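PDB 4G54: general Secretion Pathway Protein from Vibrio vulnificus, which probably helps assemble the type II secretion system, as the periplasmic domain of an EpsAB fusion protein thought to bind peptidoglycan. Local coordinates for residues 41-46 / 58-63; 183-188 / 196-201. One frame throughout, in Å; residues are numbered along the deposited sequence.

Contact 1 (41-46 / 58-63); sequences WGYRAT and SIFQCQ
Phe-60, whose ring meets both Trp-41 and Tyr-43, is held at its backbone by Ser-58: Phe-60 N donates to Ser-58 OG at 3.0 Å with an N-H...O angle of 162°, an ST turn that leads into strand 60-66. From there the phenyl group reaches across to the end of helix 30-40, and the contact is carried by three aromatic side chains. Its edge is turned to the indole: Phe-60 CE2 stands over one face of Trp-41, 3.8 Å from Trp-41 CG, with the five-membered ring at 79° to the phenyl plane, a T-shaped pair. With CG anti to the carbonyl carbon (chi1 -69°), Trp-41 presents CB as well as the indole face, and Trp-41 CB lies 3.9 Å from Phe-60 CZ. Tyr-43 takes the other meta carbon, with Tyr-43 CE2 3.7 Å from Phe-60 CE1; this pair is oblique, and its ring centroids are 5.7 Å apart. Between Trp-41 and Tyr-43, Gly-42, at positive phi, closes helix 30-40 in a Schellman motif. Tyr-38 of that helix also meets Phe-60, while Trp-209 packs edge-to-face with Trp-41. Trp-41, Tyr-43 and Phe-60 thus form a largely buried aromatic cluster joining an outermost strand of the antiparallel sheet to the helix end within the peptidase C39-like region.

Contact 2 (183-188 / 196-201); sequences QAMTED and LARLQH
Arg-198 reaches from its helix to Gln-183 and Met-185, hydrogen-bonding to the backbone of the first and packing against both side chains. The direct hydrogen bond runs from Arg-198 NH2 to Gln-183 O, 3.1 Å long and bent at the hydrogen (143°); the donor lies in the carbonyl plane, on a lone pair. Water 1 makes a second link, donating to Gln-183 O at 2.7 Å and accepting from Arg-198 NH1 at 3.0 Å. One backbone carbonyl thus receives two bonds, and both terminal nitrogens of the guanidinium are engaged, which should limit its rotation. Van der Waals contacts accompany this bridge. Met-185 SD stands over one guanidinium face, 4.1 Å from Arg-198 NH1, and Gln-183 CB lies 3.5 Å from Arg-198 NH2. The arginine starts with CG anti to the backbone N (chi1 -178°) and then folds at chi2 and chi3, which brings its head round to the loop. Gln-183 follows helix 170-182, which Ala-184 ends in a Schellman motif; the contact ties this exit to helix 193-202, where Phe-179 packs on Arg-198 and Leu-199, and helix 145-158 takes Leu-196 and Leu-199.

Contact 1 belongs to the peptidase C39-like region and contact 2 to the putative peptidoglycan-binding region. Their centres are about 22 Å apart; the nearest atoms come to about 6 Å without touching. Contact 1 closes before contact 2 opens along the chain, and strand 125-131 with the loop after it lies between them. Trp-130 pairs by backbone with Gln-61 and meets the ring of His-201 edge-to-face. Met-132 pairs by backbone with Ile-59 and is touched by Gln-200, whose OE1 accepts from Leu-134 N. Each contact lies at the C-terminal end of a helix, 30-40 in contact 1 and 170-182 in contact 2.

Contact 1 (41-46 / 58-63)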
loop_
_atom_site.group_PDB
_atom_site.type_symbol
_atom_site.label_atom_id
_atom_site.label_comp_id
_atom_site.label_asym_id
_atom_site.label_seq_id
_atom_site.Cartn_x
_atom_site.Cartn_y
_atom_site.Cartn_z
ATOM N N TRP A 41 -5.566 -6.775 -0.370
ATOM C CA TRP A 41 -5.241 -6.443 -1.739
ATOM C C TRP A 41 -5.773 -7.488 -2.737
ATOM O O TRP A 41 -5.609 -7.366 -3.981
ATOM C CB TRP A 41 -3.713 -6.289 -1.870
ATOM C CG TRP A 41 -3.172 -5.085 -1.159
ATOM C CD1 TRP A 41 -2.689 -5.036 0.063
ATOM C CD2 TRP A 41 -3.046 -3.772 -1.715
ATOM N NE1 TRP A 41 -2.244 -3.761 0.386
ATOM C CE2 TRP A 41 -2.449 -2.954 -0.722
ATOM C CE3 TRP A 41 -3.365 -3.230 -2.965
ATOM C CZ2 TRP A 41 -2.148 -1.549 -0.952
ATOM C CZ3 TRP A 41 -3.081 -1.866 -3.195
ATOM C CH2 TRP A 41 -2.522 -1.067 -2.187
ATOM N N GLY A 42 -6.451 -8.526 -2.233
ATOM C CA GLY A 42 -6.989 -9.577 -3.114
ATOM C C GLY A 42 -6.082 -10.772 -3.377
ATOM O O GLY A 42 -6.410 -11.592 -4.307
ATOM N N TYR A 43 -4.961 -10.883 -2.644
ATOM C CA TYR A 43 -3.967 -11.871 -2.951
ATOM C C TYR A 43 -3.769 -12.908 -1.865
ATOM O O TYR A 43 -3.826 -12.605 -0.674
ATOM C CB TYR A 43 -2.618 -11.241 -3.234
ATOM C CG TYR A 43 -2.691 -10.431 -4.504
ATOM C CD1 TYR A 43 -2.830 -11.067 -5.753
ATOM C CD2 TYR A 43 -2.638 -9.025 -4.495
ATOM C CE1 TYR A 43 -2.894 -10.327 -6.952
ATOM C CE2 TYR A 43 -2.688 -8.292 -5.694
ATOM C CZ TYR A 43 -2.823 -8.981 -6.912
ATOM O OH TYR A 43 -2.965 -8.356 -8.132
ATOM N N ARG A 44 -3.472 -14.134 -2.350
ATOM C CA ARG A 44 -3.030 -15.218 -1.534
ATOM C C ARG A 44 -1.475 -15.190 -1.481
ATOM O O ARG A 44 -0.765 -15.430 -2.479
ATOM C CB ARG A 44 -3.674 -16.537 -2.078
ATOM C CG ARG A 44 -3.311 -17.831 -1.363
ATOM C CD ARG A 44 -3.948 -19.003 -2.149
ATOM N NE ARG A 44 -3.673 -18.918 -3.609
ATOM C CZ ARG A 44 -4.604 -18.832 -4.567
ATOM N NH1 ARG A 44 -5.893 -18.837 -4.243
ATOM N NH2 ARG A 44 -4.249 -18.755 -5.851
ATOM N N ALA A 45 -0.938 -14.960 -0.308
ATOM C CA ALA A 45 0.522 -14.825 -0.138
ATOM C C ALA A 45 1.122 -16.132 0.328
ATOM O O ALA A 45 0.510 -16.835 1.141
ATOM C CB ALA A 45 0.787 -13.751 0.890
ATOM N N THR A 46 2.331 -16.437 -0.147
ATOM C CA THR A 46 3.041 -17.590 0.343
ATOM C C THR A 46 3.908 -17.283 1.543
ATOM O O THR A 46 4.126 -16.141 1.891
ATOM C CB THR A 46 3.945 -18.260 -0.784
ATOM O OG1 THR A 46 5.111 -17.460 -0.884
ATOM C CG2 THR A 46 3.233 -18.354 -2.174
ATOM N N SER A 58 7.536 -10.619 -5.562
ATOM C CA SER A 58 6.392 -10.306 -6.456
ATOM C C SER A 58 6.527 -8.794 -6.744
ATOM O O SER A 58 7.546 -8.188 -6.306
ATOM C CB SER A 58 5.049 -10.561 -5.736
ATOM O OG SER A 58 4.773 -9.535 -4.767
ATOM N N ILE A 59 5.546 -8.194 -7.429
ATOM C CA ILE A 59 5.634 -6.738 -7.676
ATOM C C ILE A 59 5.413 -5.929 -6.391
ATOM O O ILE A 59 5.685 -4.755 -6.373
ATOM C CB ILE A 59 4.691 -6.250 -8.759
ATOM C CG1 ILE A 59 3.238 -6.540 -8.331
ATOM C CG2 ILE A 59 5.096 -7.058 -10.062
ATOM C CD1 ILE A 59 2.161 -5.609 -8.964
ATOM N N PHE A 60 5.010 -6.573 -5.291
ATOM C CA PHE A 60 4.791 -5.827 -4.065
ATOM C C PHE A 60 6.076 -5.475 -3.379
ATOM O O PHE A 60 7.068 -6.289 -3.354
ATOM C CB PHE A 60 3.853 -6.563 -3.080
ATOM C CG PHE A 60 2.393 -6.341 -3.302
ATOM C CD1 PHE A 60 1.786 -6.902 -4.390
ATOM C CD2 PHE A 60 1.631 -5.535 -2.420
ATOM C CE1 PHE A 60 0.440 -6.689 -4.651
ATOM C CE2 PHE A 60 0.289 -5.357 -2.632
ATOM C CZ PHE A 60 -0.328 -5.860 -3.746
ATOM N N GLN A 61 6.127 -4.286 -2.787
ATOM C CA GLN A 61 7.206 -3.875 -1.862
ATOM C C GLN A 61 6.685 -4.087 -0.453
ATOM O O GLN A 61 5.500 -3.867 -0.180
ATOM C CB GLN A 61 7.430 -2.374 -1.999
ATOM C CG GLN A 61 8.746 -1.795 -1.710
ATOM C CD GLN A 61 9.803 -2.276 -2.686
ATOM O OE1 GLN A 61 10.046 -1.728 -3.825
ATOM N NE2 GLN A 61 10.498 -3.243 -2.224
ATOM N N CYS A 62 7.589 -4.460 0.460
ATOM C CA CYS A 62 7.256 -4.646 1.883
ATOM C C CYS A 62 8.324 -3.890 2.635
ATOM O O CYS A 62 9.513 -4.044 2.324
ATOM C CB CYS A 62 7.296 -6.141 2.236
ATOM S SG CYS A 62 6.597 -6.366 3.957
ATOM N N GLN A 63 7.910 -2.971 3.539
ATOM C CA GLN A 63 8.917 -2.156 4.270
ATOM C C GLN A 63 8.444 -1.959 5.704
ATOM O O GLN A 63 7.264 -1.584 5.912
ATOM C CB GLN A 63 9.048 -0.778 3.504
ATOM C CG GLN A 63 10.064 0.191 3.945
ATOM C CD GLN A 63 9.886 1.543 3.165
ATOM O OE1 GLN A 63 8.823 2.136 3.224
ATOM N NE2 GLN A 63 10.935 2.021 2.494
#

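Contact 2 (183-188 / 196-201)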
loop_
_atom_site.group_PDB
_atom_site.type_symbol
_atom_site.label_atom_id
_atom_site.label_comp_id
_atom_site.label_asym_id
_atom_site.label_seq_id
_atom_site.Cartn_x
_atom_site.Cartn_y
_atom_site.Cartn_z
ATOM N N GLN A 183 4.180 17.197 -6.098
ATOM C CA GLN A 183 4.824 16.445 -4.982
ATOM C C GLN A 183 6.137 17.094 -4.458
ATOM O O GLN A 183 6.874 16.442 -3.700
ATOM C CB GLN A 183 5.044 15.009 -5.522
ATOM C CG GLN A 183 3.687 14.275 -5.677
ATOM C CD GLN A 183 2.939 14.155 -4.373
ATOM O OE1 GLN A 183 1.728 14.576 -4.338
ATOM N NE2 GLN A 183 3.547 13.729 -3.295
ATOM N N ALA A 184 6.427 18.312 -4.906
ATOM C CA ALA A 184 7.606 19.089 -4.410
ATOM C C ALA A 184 8.889 18.349 -4.671
ATOM O O ALA A 184 9.785 18.241 -3.782
ATOM C CB ALA A 184 7.405 19.344 -2.881
ATOM N N MET A 185 9.052 17.826 -5.884
ATOM C CA MET A 185 10.237 17.084 -6.287
ATOM C C MET A 185 10.793 17.806 -7.541
ATOM O O MET A 185 10.045 18.474 -8.275
ATOM C CB MET A 185 9.826 15.605 -6.669
ATOM C CG MET A 185 9.164 14.890 -5.438
ATOM S SD MET A 185 8.892 13.100 -5.773
ATOM C CE MET A 185 9.300 13.267 -7.131
ATOM N N THR A 186 12.053 17.554 -7.931
ATOM C CA THR A 186 12.637 18.201 -9.059
ATOM C C THR A 186 11.795 17.918 -10.336
ATOM O O THR A 186 11.505 16.718 -10.562
ATOM C CB THR A 186 14.038 17.718 -9.231
ATOM O OG1 THR A 186 14.766 18.211 -8.072
ATOM C CG2 THR A 186 14.727 18.273 -10.551
ATOM N N GLU A 187 11.503 18.970 -11.153
ATOM C CA GLU A 187 10.545 18.794 -12.265
ATOM C C GLU A 187 11.391 18.526 -13.543
ATOM O O GLU A 187 11.341 19.348 -14.505
ATOM C CB GLU A 187 9.747 20.071 -12.351
ATOM C CG GLU A 187 8.856 20.273 -11.140
ATOM C CD GLU A 187 8.484 21.745 -10.985
ATOM O OE1 GLU A 187 8.154 22.389 -12.057
ATOM O OE2 GLU A 187 8.623 22.334 -9.848
ATOM N N ASP A 188 12.125 17.388 -13.511
ATOM C CA ASP A 188 12.929 17.053 -14.687
ATOM C C ASP A 188 12.214 16.249 -15.744
ATOM O O ASP A 188 12.777 16.047 -16.804
ATOM C CB ASP A 188 14.215 16.367 -14.239
ATOM C CG ASP A 188 14.012 15.077 -13.541
ATOM O OD1 ASP A 188 12.915 14.519 -13.542
ATOM O OD2 ASP A 188 15.032 14.564 -12.893
ATOM N N LEU A 196 8.980 7.685 -9.290
ATOM C CA LEU A 196 8.173 6.403 -9.339
ATOM C C LEU A 196 7.913 5.839 -7.922
ATOM O O LEU A 196 6.812 5.258 -7.720
ATOM C CB LEU A 196 8.906 5.376 -10.176
ATOM C CG LEU A 196 8.894 5.685 -11.712
ATOM C CD1 LEU A 196 9.762 4.615 -12.470
ATOM C CD2 LEU A 196 7.446 5.676 -12.290
ATOM N N ALA A 197 8.814 6.066 -6.938
ATOM C CA ALA A 197 8.537 5.564 -5.609
ATOM C C ALA A 197 7.362 6.332 -5.011
ATOM O O ALA A 197 6.491 5.662 -4.427
ATOM C CB ALA A 197 9.759 5.666 -4.689
ATOM N N ARG A 198 7.357 7.656 -5.161
ATOM C CA ARG A 198 6.222 8.390 -4.629
ATOM C C ARG A 198 4.934 8.049 -5.336
ATOM O O ARG A 198 3.928 7.847 -4.664
ATOM C CB ARG A 198 6.535 9.857 -4.813
ATOM C CG ARG A 198 5.451 10.875 -4.249
ATOM C CD ARG A 198 5.371 10.800 -2.687
ATOM N NE ARG A 198 6.637 11.341 -2.154
ATOM C CZ ARG A 198 7.021 12.624 -2.111
ATOM N NH1 ARG A 198 8.262 12.979 -1.709
ATOM N NH2 ARG A 198 6.232 13.617 -2.503
ATOM N N LEU A 199 4.969 7.956 -6.691
ATOM C CA LEU A 199 3.744 7.690 -7.445
ATOM C C LEU A 199 3.120 6.355 -7.007
ATOM O O LEU A 199 1.897 6.268 -6.739
ATOM C CB LEU A 199 4.107 7.611 -8.949
ATOM C CG LEU A 199 2.910 7.282 -9.814
ATOM C CD1 LEU A 199 1.830 8.414 -9.772
ATOM C CD2 LEU A 199 3.467 7.203 -11.239
ATOM N N GLN A 200 3.989 5.318 -6.870
ATOM C CA GLN A 200 3.394 3.999 -6.638
ATOM C C GLN A 200 3.090 3.770 -5.163
ATOM O O GLN A 200 2.211 2.939 -4.813
ATOM C CB GLN A 200 4.384 2.931 -7.142
ATOM C CG GLN A 200 4.280 2.938 -8.688
ATOM C CD GLN A 200 5.458 2.103 -9.231
ATOM O OE1 GLN A 200 5.250 0.981 -9.662
ATOM N NE2 GLN A 200 6.693 2.609 -9.136
ATOM N N HIS A 201 3.716 4.517 -4.228
ATOM C CA HIS A 201 3.247 4.397 -2.854
ATOM C C HIS A 201 1.897 5.112 -2.702
ATOM O O HIS A 201 1.080 4.699 -1.873
ATOM C CB HIS A 201 4.345 4.960 -1.930
ATOM C CG HIS A 201 3.998 4.816 -0.475
ATOM N ND1 HIS A 201 4.258 3.706 0.298
ATOM C CD2 HIS A 201 3.342 5.706 0.319
ATOM C CE1 HIS A 201 3.780 3.911 1.528
ATOM N NE2 HIS A 201 3.197 5.098 1.557
HETATM O O HOH W 1 8.580 15.989 -1.600
#